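Local coordinates for protein transcriptional regulator (Bacillus subtilis, PDB 1VI0) that represses transcription of fatty acid transport and beta-oxidation genes as a homodimer whose DNA binding is inhibited by long-chain fatty acyl-CoA, at residues V88-A97 against F159-W169. Sequence-based numbering, arbitrary orientation.
Sequences VISKHFSLLA and FGTIDETVTTW. With DCC (dodecyl-coa), chain C.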
ATOM      1  N   VAL A  88      -6.063   8.807  15.844  1.00 16.79           N
ATOM      2  CA  VAL A  88      -5.105   8.068  15.040  1.00 18.14           C
ATOM      3  C   VAL A  88      -4.979   8.671  13.653  1.00 16.84           C
ATOM      4  O   VAL A  88      -3.833   8.891  13.239  1.00 18.19           O
ATOM      5  CB  VAL A  88      -5.531   6.567  14.873  1.00 19.65           C
ATOM      6  CG1 VAL A  88      -4.580   5.919  13.923  1.00 19.12           C
ATOM      7  CG2 VAL A  88      -5.424   5.917  16.272  1.00 21.90           C
ATOM      8  N   ILE A  89      -6.067   8.908  12.949  1.00 17.93           N
ATOM      9  CA  ILE A  89      -5.976   9.454  11.590  1.00 17.80           C
ATOM     10  C   ILE A  89      -5.270  10.812  11.568  1.00 18.42           C
ATOM     11  O   ILE A  89      -4.380  11.094  10.777  1.00 18.55           O
ATOM     12  CB  ILE A  89      -7.329   9.487  10.896  1.00 17.63           C
ATOM     13  CG1 ILE A  89      -7.967   8.050  10.897  1.00 15.39           C
ATOM     14  CG2 ILE A  89      -7.265  10.050   9.511  1.00 18.94           C
ATOM     15  CD1 ILE A  89      -9.405   8.060  10.524  1.00 16.67           C
ATOM     16  N   SER A  90      -5.773  11.706  12.441  1.00 17.24           N
ATOM     17  CA  SER A  90      -5.185  13.063  12.422  1.00 20.09           C
ATOM     18  C   SER A  90      -3.728  13.052  12.843  1.00 19.94           C
ATOM     19  O   SER A  90      -2.911  13.735  12.196  1.00 19.77           O
ATOM     20  CB  SER A  90      -6.058  13.965  13.289  1.00 24.09           C
ATOM     21  OG  SER A  90      -5.934  13.685  14.644  1.00 30.69           O
ATOM     22  N   LYS A  91      -3.329  12.181  13.789  1.00 17.71           N
ATOM     23  CA  LYS A  91      -1.952  12.115  14.210  1.00 19.26           C
ATOM     24  C   LYS A  91      -1.062  11.483  13.122  1.00 17.33           C
ATOM     25  O   LYS A  91       0.043  12.015  12.907  1.00 18.40           O
ATOM     26  CB  LYS A  91      -1.766  11.530  15.589  1.00 21.55           C
ATOM     27  CG  LYS A  91      -2.523  12.348  16.655  1.00 22.99           C
ATOM     28  CD  LYS A  91      -1.634  13.494  17.125  1.00 33.76           C
ATOM     29  CE  LYS A  91      -2.383  14.816  17.155  1.00 39.40           C
ATOM     30  NZ  LYS A  91      -2.605  15.355  15.765  1.00 44.45           N
ATOM     31  N   HIS A  92      -1.587  10.498  12.450  1.00 16.73           N
ATOM     32  CA  HIS A  92      -0.825   9.849  11.340  1.00 17.50           C
ATOM     33  C   HIS A  92      -0.558  10.890  10.241  1.00 15.85           C
ATOM     34  O   HIS A  92       0.565  11.131   9.790  1.00 16.57           O
ATOM     35  CB  HIS A  92      -1.566   8.635  10.868  1.00 17.40           C
ATOM     36  CG  HIS A  92      -0.949   7.762   9.814  1.00 19.39           C
ATOM     37  ND1 HIS A  92      -1.056   6.376   9.803  1.00 18.69           N
ATOM     38  CD2 HIS A  92      -0.288   8.090   8.695  1.00 20.66           C
ATOM     39  CE1 HIS A  92      -0.491   5.925   8.677  1.00 19.42           C
ATOM     40  NE2 HIS A  92       0.016   6.961   7.989  1.00 18.55           N
ATOM     41  N   PHE A  93      -1.617  11.572   9.799  1.00 18.27           N
ATOM     42  CA  PHE A  93      -1.522  12.576   8.725  1.00 18.73           C
ATOM     43  C   PHE A  93      -0.595  13.721   9.132  1.00 16.57           C
ATOM     44  O   PHE A  93       0.291  14.063   8.336  1.00 18.22           O
ATOM     45  CB  PHE A  93      -2.964  13.098   8.446  1.00 16.39           C
ATOM     46  CG  PHE A  93      -3.821  12.138   7.666  1.00 15.52           C
ATOM     47  CD1 PHE A  93      -3.386  10.888   7.210  1.00 15.03           C
ATOM     48  CD2 PHE A  93      -5.066  12.585   7.190  1.00 15.66           C
ATOM     49  CE1 PHE A  93      -4.210  10.121   6.432  1.00 18.75           C
ATOM     50  CE2 PHE A  93      -5.880  11.792   6.408  1.00 17.17           C
ATOM     51  CZ  PHE A  93      -5.431  10.525   6.007  1.00 18.43           C
ATOM     52  N   SER A  94      -0.724  14.200  10.370  1.00 18.11           N
ATOM     53  CA  SER A  94       0.075  15.295  10.868  1.00 18.79           C
ATOM     54  C   SER A  94       1.570  15.002  10.898  1.00 19.13           C
ATOM     55  O   SER A  94       2.415  15.849  10.557  1.00 21.52           O
ATOM     56  CB  SER A  94      -0.373  15.784  12.264  1.00 21.37           C
ATOM     57  OG  SER A  94      -1.674  16.379  12.120  1.00 25.45           O
ATOM     58  N   LEU A  95       1.961  13.868  11.395  1.00 20.11           N
ATOM     59  CA  LEU A  95       3.365  13.432  11.429  1.00 21.99           C
ATOM     60  C   LEU A  95       3.987  13.493  10.044  1.00 21.45           C
ATOM     61  O   LEU A  95       4.993  14.210   9.852  1.00 21.11           O
ATOM     62  CB  LEU A  95       3.353  11.993  11.942  1.00 22.80           C
ATOM     63  CG  LEU A  95       4.644  11.340  12.442  1.00 30.48           C
ATOM     64  CD1 LEU A  95       4.998  10.115  11.635  1.00 31.43           C
ATOM     65  CD2 LEU A  95       5.806  12.298  12.569  1.00 33.51           C
ATOM     66  N   LEU A  96       3.334  12.884   9.061  1.00 17.61           N
ATOM     67  CA  LEU A  96       3.827  12.825   7.707  1.00 19.90           C
ATOM     68  C   LEU A  96       3.747  14.167   7.009  1.00 20.77           C
ATOM     69  O   LEU A  96       4.682  14.554   6.284  1.00 23.61           O
ATOM     70  CB  LEU A  96       3.168  11.691   6.930  1.00 19.96           C
ATOM     71  CG  LEU A  96       3.397  10.286   7.566  1.00 18.92           C
ATOM     72  CD1 LEU A  96       2.895   9.208   6.607  1.00 20.82           C
ATOM     73  CD2 LEU A  96       4.884  10.075   7.805  1.00 22.36           C
ATOM     74  N   ALA A  97       2.687  14.961   7.268  1.00 20.55           N
ATOM     75  CA  ALA A  97       2.626  16.304   6.640  1.00 22.42           C
ATOM     76  C   ALA A  97       3.710  17.198   7.208  1.00 21.45           C
ATOM     77  O   ALA A  97       4.097  18.229   6.590  1.00 23.70           O
ATOM     78  CB  ALA A  97       1.264  16.971   6.838  1.00 23.74           C
ATOM     79  N   PHE A 159      -6.187   0.739   8.209  1.00 15.17           N
ATOM     80  CA  PHE A 159      -4.818   1.079   7.864  1.00 16.92           C
ATOM     81  C   PHE A 159      -4.640   1.249   6.351  1.00 16.71           C
ATOM     82  O   PHE A 159      -4.017   2.281   6.011  1.00 15.29           O
ATOM     83  CB  PHE A 159      -3.857   0.002   8.397  1.00 16.28           C
ATOM     84  CG  PHE A 159      -2.449   0.278   8.024  1.00 16.34           C
ATOM     85  CD1 PHE A 159      -1.704   1.259   8.616  1.00 17.96           C
ATOM     86  CD2 PHE A 159      -1.896  -0.411   6.909  1.00 22.41           C
ATOM     87  CE1 PHE A 159      -0.396   1.518   8.236  1.00 22.21           C
ATOM     88  CE2 PHE A 159      -0.599  -0.142   6.530  1.00 21.50           C
ATOM     89  CZ  PHE A 159       0.136   0.834   7.154  1.00 22.68           C
ATOM     90  N   GLY A 160      -5.293   0.447   5.519  1.00 15.00           N
ATOM     91  CA  GLY A 160      -5.060   0.605   4.032  1.00 15.53           C
ATOM     92  C   GLY A 160      -5.678   1.937   3.561  1.00 17.62           C
ATOM     93  O   GLY A 160      -5.049   2.547   2.683  1.00 16.51           O
ATOM     94  N   THR A 161      -6.795   2.333   4.132  1.00 15.63           N
ATOM     95  CA  THR A 161      -7.461   3.608   3.749  1.00 17.15           C
ATOM     96  C   THR A 161      -6.588   4.785   4.168  1.00 16.43           C
ATOM     97  O   THR A 161      -6.218   5.635   3.356  1.00 14.13           O
ATOM     98  CB  THR A 161      -8.839   3.671   4.412  1.00 15.71           C
ATOM     99  OG1 THR A 161      -9.686   2.664   3.825  1.00 14.33           O
ATOM    100  CG2 THR A 161      -9.487   5.050   4.267  1.00 15.77           C
ATOM    101  N   ILE A 162      -6.064   4.796   5.394  1.00 15.64           N
ATOM    102  CA  ILE A 162      -5.186   5.815   5.876  1.00 16.47           C
ATOM    103  C   ILE A 162      -3.928   5.956   5.015  1.00 15.70           C
ATOM    104  O   ILE A 162      -3.532   6.970   4.398  1.00 16.46           O
ATOM    105  CB  ILE A 162      -4.791   5.602   7.352  1.00 15.73           C
ATOM    106  CG1 ILE A 162      -6.034   5.677   8.276  1.00 14.26           C
ATOM    107  CG2 ILE A 162      -3.789   6.681   7.762  1.00 19.23           C
ATOM    108  CD1 ILE A 162      -5.723   5.266   9.741  1.00 17.11           C
ATOM    109  N   ASP A 163      -3.319   4.748   4.785  1.00 14.47           N
ATOM    110  CA  ASP A 163      -2.099   4.637   4.063  1.00 17.11           C
ATOM    111  C   ASP A 163      -2.238   5.010   2.581  1.00 16.07           C
ATOM    112  O   ASP A 163      -1.396   5.839   2.108  1.00 18.16           O
ATOM    113  CB  ASP A 163      -1.570   3.180   4.152  1.00 16.93           C
ATOM    114  CG  ASP A 163      -0.208   3.040   3.526  1.00 16.19           C
ATOM    115  OD1 ASP A 163       0.742   3.761   3.986  1.00 19.08           O
ATOM    116  OD2 ASP A 163       0.008   2.111   2.698  1.00 20.96           O
ATOM    117  N   GLU A 164      -3.375   4.670   1.974  1.00 15.99           N
ATOM    118  CA  GLU A 164      -3.516   5.017   0.514  1.00 17.39           C
ATOM    119  C   GLU A 164      -3.808   6.526   0.416  1.00 16.66           C
ATOM    120  O   GLU A 164      -3.411   7.128  -0.613  1.00 15.97           O
ATOM    121  CB  GLU A 164      -4.634   4.199  -0.110  1.00 16.23           C
ATOM    122  CG  GLU A 164      -4.944   4.562  -1.555  1.00 22.06           C
ATOM    123  CD  GLU A 164      -3.763   4.277  -2.489  1.00 24.71           C
ATOM    124  OE1 GLU A 164      -2.868   3.507  -2.144  1.00 23.02           O
ATOM    125  OE2 GLU A 164      -3.789   4.921  -3.573  1.00 30.30           O
ATOM    126  N   THR A 165      -4.490   7.052   1.418  1.00 14.67           N
ATOM    127  CA  THR A 165      -4.705   8.533   1.406  1.00 15.68           C
ATOM    128  C   THR A 165      -3.384   9.256   1.438  1.00 14.88           C
ATOM    129  O   THR A 165      -3.115  10.206   0.632  1.00 16.99           O
ATOM    130  CB  THR A 165      -5.693   8.962   2.508  1.00 13.82           C
ATOM    131  OG1 THR A 165      -6.935   8.278   2.346  1.00 15.95           O
ATOM    132  CG2 THR A 165      -5.966  10.472   2.271  1.00 17.96           C
ATOM    133  N   VAL A 166      -2.410   8.779   2.231  1.00 12.22           N
ATOM    134  CA  VAL A 166      -1.086   9.367   2.314  1.00 17.31           C
ATOM    135  C   VAL A 166      -0.374   9.131   0.981  1.00 17.25           C
ATOM    136  O   VAL A 166       0.240  10.030   0.409  1.00 17.70           O
ATOM    137  CB  VAL A 166      -0.297   8.804   3.504  1.00 15.55           C
ATOM    138  CG1 VAL A 166       1.073   9.526   3.521  1.00 18.13           C
ATOM    139  CG2 VAL A 166      -1.000   9.133   4.835  1.00 18.30           C
ATOM    140  N   THR A 167      -0.383   7.927   0.458  1.00 18.09           N
ATOM    141  CA  THR A 167       0.305   7.647  -0.837  1.00 17.00           C
ATOM    142  C   THR A 167      -0.209   8.523  -1.959  1.00 18.71           C
ATOM    143  O   THR A 167       0.595   9.125  -2.716  1.00 18.98           O
ATOM    144  CB  THR A 167       0.106   6.152  -1.135  1.00 20.29           C
ATOM    145  OG1 THR A 167       0.915   5.408  -0.226  1.00 19.07           O
ATOM    146  CG2 THR A 167       0.560   5.843  -2.571  1.00 22.95           C
ATOM    147  N   THR A 168      -1.485   8.765  -2.054  1.00 18.08           N
ATOM    148  CA  THR A 168      -2.073   9.610  -3.097  1.00 18.58           C
ATOM    149  C   THR A 168      -1.542  11.020  -2.937  1.00 18.80           C
ATOM    150  O   THR A 168      -1.046  11.604  -3.931  1.00 19.77           O
ATOM    151  CB  THR A 168      -3.590   9.475  -3.076  1.00 18.64           C
ATOM    152  OG1 THR A 168      -3.964   8.124  -3.482  1.00 22.42           O
ATOM    153  CG2 THR A 168      -4.227  10.458  -4.044  1.00 17.47           C
ATOM    154  N   TRP A 169      -1.501  11.537  -1.721  1.00 16.03           N
ATOM    155  CA  TRP A 169      -0.907  12.873  -1.460  1.00 18.13           C
ATOM    156  C   TRP A 169       0.573  12.927  -1.756  1.00 18.69           C
ATOM    157  O   TRP A 169       1.074  13.835  -2.476  1.00 20.39           O
ATOM    158  CB  TRP A 169      -1.215  13.143  -0.007  1.00 17.00           C
ATOM    159  CG  TRP A 169      -0.491  14.256   0.615  1.00 17.01           C
ATOM    160  CD1 TRP A 169      -0.801  15.588   0.532  1.00 18.07           C
ATOM    161  CD2 TRP A 169       0.608  14.174   1.513  1.00 19.65           C
ATOM    162  NE1 TRP A 169       0.023  16.329   1.296  1.00 16.80           N
ATOM    163  CE2 TRP A 169       0.911  15.461   1.944  1.00 20.38           C
ATOM    164  CE3 TRP A 169       1.326  13.054   2.061  1.00 18.27           C
ATOM    165  CZ2 TRP A 169       1.939  15.739   2.824  1.00 22.45           C
ATOM    166  CZ3 TRP A 169       2.336  13.346   2.917  1.00 16.79           C
ATOM    167  CH2 TRP A 169       2.649  14.662   3.325  1.00 22.60           C
TER
HETATM  168  C2  DCC C 205      -8.069 -14.216   7.539  1.00 32.34           C
HETATM  169  C4  DCC C 205      -6.029 -13.460   8.094  1.00 29.53           C
HETATM  170  C5  DCC C 205      -6.321 -12.163   7.739  1.00 30.45           C
HETATM  171  C6  DCC C 205      -7.615 -11.970   7.206  1.00 32.05           C
HETATM  172  C8  DCC C 205      -4.335 -12.140   8.465  1.00 27.88           C
HETATM  173  C10 DCC C 205       4.603   5.716  11.122  1.00 37.64           C
HETATM  174  C11 DCC C 205       5.691   6.803  11.190  1.00 38.37           C
HETATM  175  C12 DCC C 205       7.107   6.247  11.303  1.00 38.73           C
HETATM  176  N9  DCC C 205      -4.739 -13.451   8.543  1.00 29.79           N
HETATM  177  N7  DCC C 205      -5.237 -11.338   7.957  1.00 29.76           N
HETATM  178  N3  DCC C 205      -6.861 -14.521   8.039  1.00 30.35           N
HETATM  179  N1  DCC C 205      -8.497 -12.991   7.161  1.00 30.58           N
HETATM  180  N6  DCC C 205      -8.004 -10.766   6.784  1.00 31.56           N
HETATM  181  C1' DCC C 205      -4.033 -14.629   9.166  1.00 29.20           C
HETATM  182  C2' DCC C 205      -2.534 -14.724   8.807  1.00 29.64           C
HETATM  183  O2' DCC C 205      -2.446 -15.664   7.703  1.00 30.61           O
HETATM  184  C3' DCC C 205      -1.967 -15.439  10.078  1.00 30.53           C
HETATM  185  O3' DCC C 205      -2.446 -16.830  10.063  1.00 33.82           O
HETATM  186  C4' DCC C 205      -2.796 -14.678  11.187  1.00 30.19           C
HETATM  187  O4' DCC C 205      -4.032 -14.319  10.569  1.00 29.86           O
HETATM  188  C5' DCC C 205      -2.010 -13.517  11.751  1.00 30.69           C
HETATM  189  O5' DCC C 205      -1.472 -12.630  10.727  1.00 32.09           O
HETATM  190  P1  DCC C 205      -1.601 -11.045  10.795  1.00 31.04           P
HETATM  191  O11 DCC C 205      -0.923 -10.486   9.646  1.00 31.53           O
HETATM  192  O12 DCC C 205      -3.104 -10.692  11.035  1.00 30.83           O
HETATM  193  O6  DCC C 205      -0.930 -10.648  12.138  1.00 32.31           O
HETATM  194  P2  DCC C 205       0.582 -10.780  12.165  1.00 33.08           P
HETATM  195  O21 DCC C 205       1.015 -10.013  13.392  1.00 30.12           O
HETATM  196  O22 DCC C 205       0.955 -12.191  12.004  1.00 32.64           O
HETATM  197  O7  DCC C 205       1.232  -9.972  10.916  1.00 32.65           O
HETATM  198  CPA DCC C 205       1.436  -8.498  11.084  1.00 29.13           C
HETATM  199  CPB DCC C 205       2.053  -7.911   9.781  1.00 28.55           C
HETATM  200  CP8 DCC C 205       1.314  -8.477   8.555  1.00 27.96           C
HETATM  201  CP7 DCC C 205       3.501  -8.383   9.731  1.00 29.14           C
HETATM  202  CP9 DCC C 205       2.127  -6.427   9.796  1.00 31.30           C
HETATM  203  OP3 DCC C 205      -0.064  -8.337   8.672  1.00 28.69           O
HETATM  204  CP6 DCC C 205       1.791  -7.887   7.243  1.00 27.02           C
HETATM  205  OP2 DCC C 205       2.940  -8.080   6.869  1.00 26.67           O
HETATM  206  NP2 DCC C 205       0.875  -7.218   6.600  1.00 28.05           N
HETATM  207  CP5 DCC C 205       1.202  -6.526   5.285  1.00 25.85           C
HETATM  208  CP4 DCC C 205       1.454  -5.022   5.694  1.00 27.60           C
HETATM  209  CP3 DCC C 205       2.024  -4.240   4.496  1.00 28.30           C
HETATM  210  OP1 DCC C 205       3.082  -4.595   3.979  1.00 29.39           O
HETATM  211  NP1 DCC C 205       1.300  -3.254   4.078  1.00 26.73           N
HETATM  212  CP2 DCC C 205       1.616  -2.375   2.931  1.00 27.37           C
HETATM  213  CP1 DCC C 205       1.846  -1.041   3.577  1.00 27.11           C
HETATM  214  S   DCC C 205       2.942  -0.981   5.012  1.00 28.24           S
HETATM  215  P3  DCC C 205      -1.634 -18.167  10.436  1.00 39.15           P
HETATM  216  O31 DCC C 205      -0.272 -18.029   9.921  1.00 38.84           O
HETATM  217  O32 DCC C 205      -1.634 -18.336  11.897  1.00 34.68           O
HETATM  218  O33 DCC C 205      -2.446 -19.227   9.744  1.00 35.55           O
HETATM  219  CA1 DCC C 205       4.555  -0.862   4.196  1.00 30.66           C
HETATM  220  CA2 DCC C 205       5.667  -0.307   5.141  1.00 31.97           C
HETATM  221  OA1 DCC C 205       4.713  -1.120   3.024  1.00 29.85           O
HETATM  222  CA3 DCC C 205       5.623   1.228   5.265  1.00 32.82           C
HETATM  223  CA4 DCC C 205       5.462   1.838   6.607  1.00 35.68           C
HETATM  224  CA5 DCC C 205       4.083   2.388   6.894  1.00 30.86           C
HETATM  225  CA6 DCC C 205       4.071   3.663   7.718  1.00 33.76           C
HETATM  226  CA7 DCC C 205       3.564   3.521   9.135  1.00 35.13           C
HETATM  227  CA8 DCC C 205       2.796   4.643   9.733  1.00 35.63           C
HETATM  228  CA9 DCC C 205       3.570   5.937  10.006  1.00 38.67           C
HETATM  229  O   HOH W   1       1.338   5.905   5.746  1.00 22.08           O
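In the dodecyl-CoA pocket of this TetR-family regulator, His92 lines the wall and Ile162 backs it from behind, on the ring face opposite the ligand. Segments 88-97 and 159-169 run the same way, crossing at -27°, their axes 10.8 Å apart at closest approach. Ile162 is a knob in a hole made by Val88, Ile89, His92 and Phe93. Its CG2 makes a CH-pi contact over the centre of the imidazole, 3.5 Å from the centroid, while its CD1 reaches Ile89 CG1 at 3.8 Å. The other face of the His92 ring is turned to the dodecyl chain, with CA9 of the ligand above the rim.

His92 CG stands anti to the backbone N (chi1 -176°), which carries the ring across toward the second helix. Both ring nitrogens are engaged: ND1 hydrogen-bonds Tyr128 OH, and NE2 lies 2.8 Å from a water in the ring plane that donates to Asp163 OD1. With an alanine in place of His92, Tyr128 OH would probably lose its ring partner, the water would keep only Asp163 of the two residues it bridges here, and a gap would open between Ile162 and the acyl chain.

Farther along, Phe93 CE1 touches both Ile162 CG2 and Val166 CG2, each at 3.7 Å, and its CZ touches the methyl of Thr165. Leu96 CD1 meets Val166 CG1 at 3.6 Å, and the indole of Trp169 closes this end, its CH2 3.6 Å from Leu96 O.

Helix 52-75 packs on Val88 and His92 through Met71 and Phe67, helix 182-191 on Ile89 and Phe93, and helix 115-141 on Phe159, while Gln156 of the second subunit packs against Thr165.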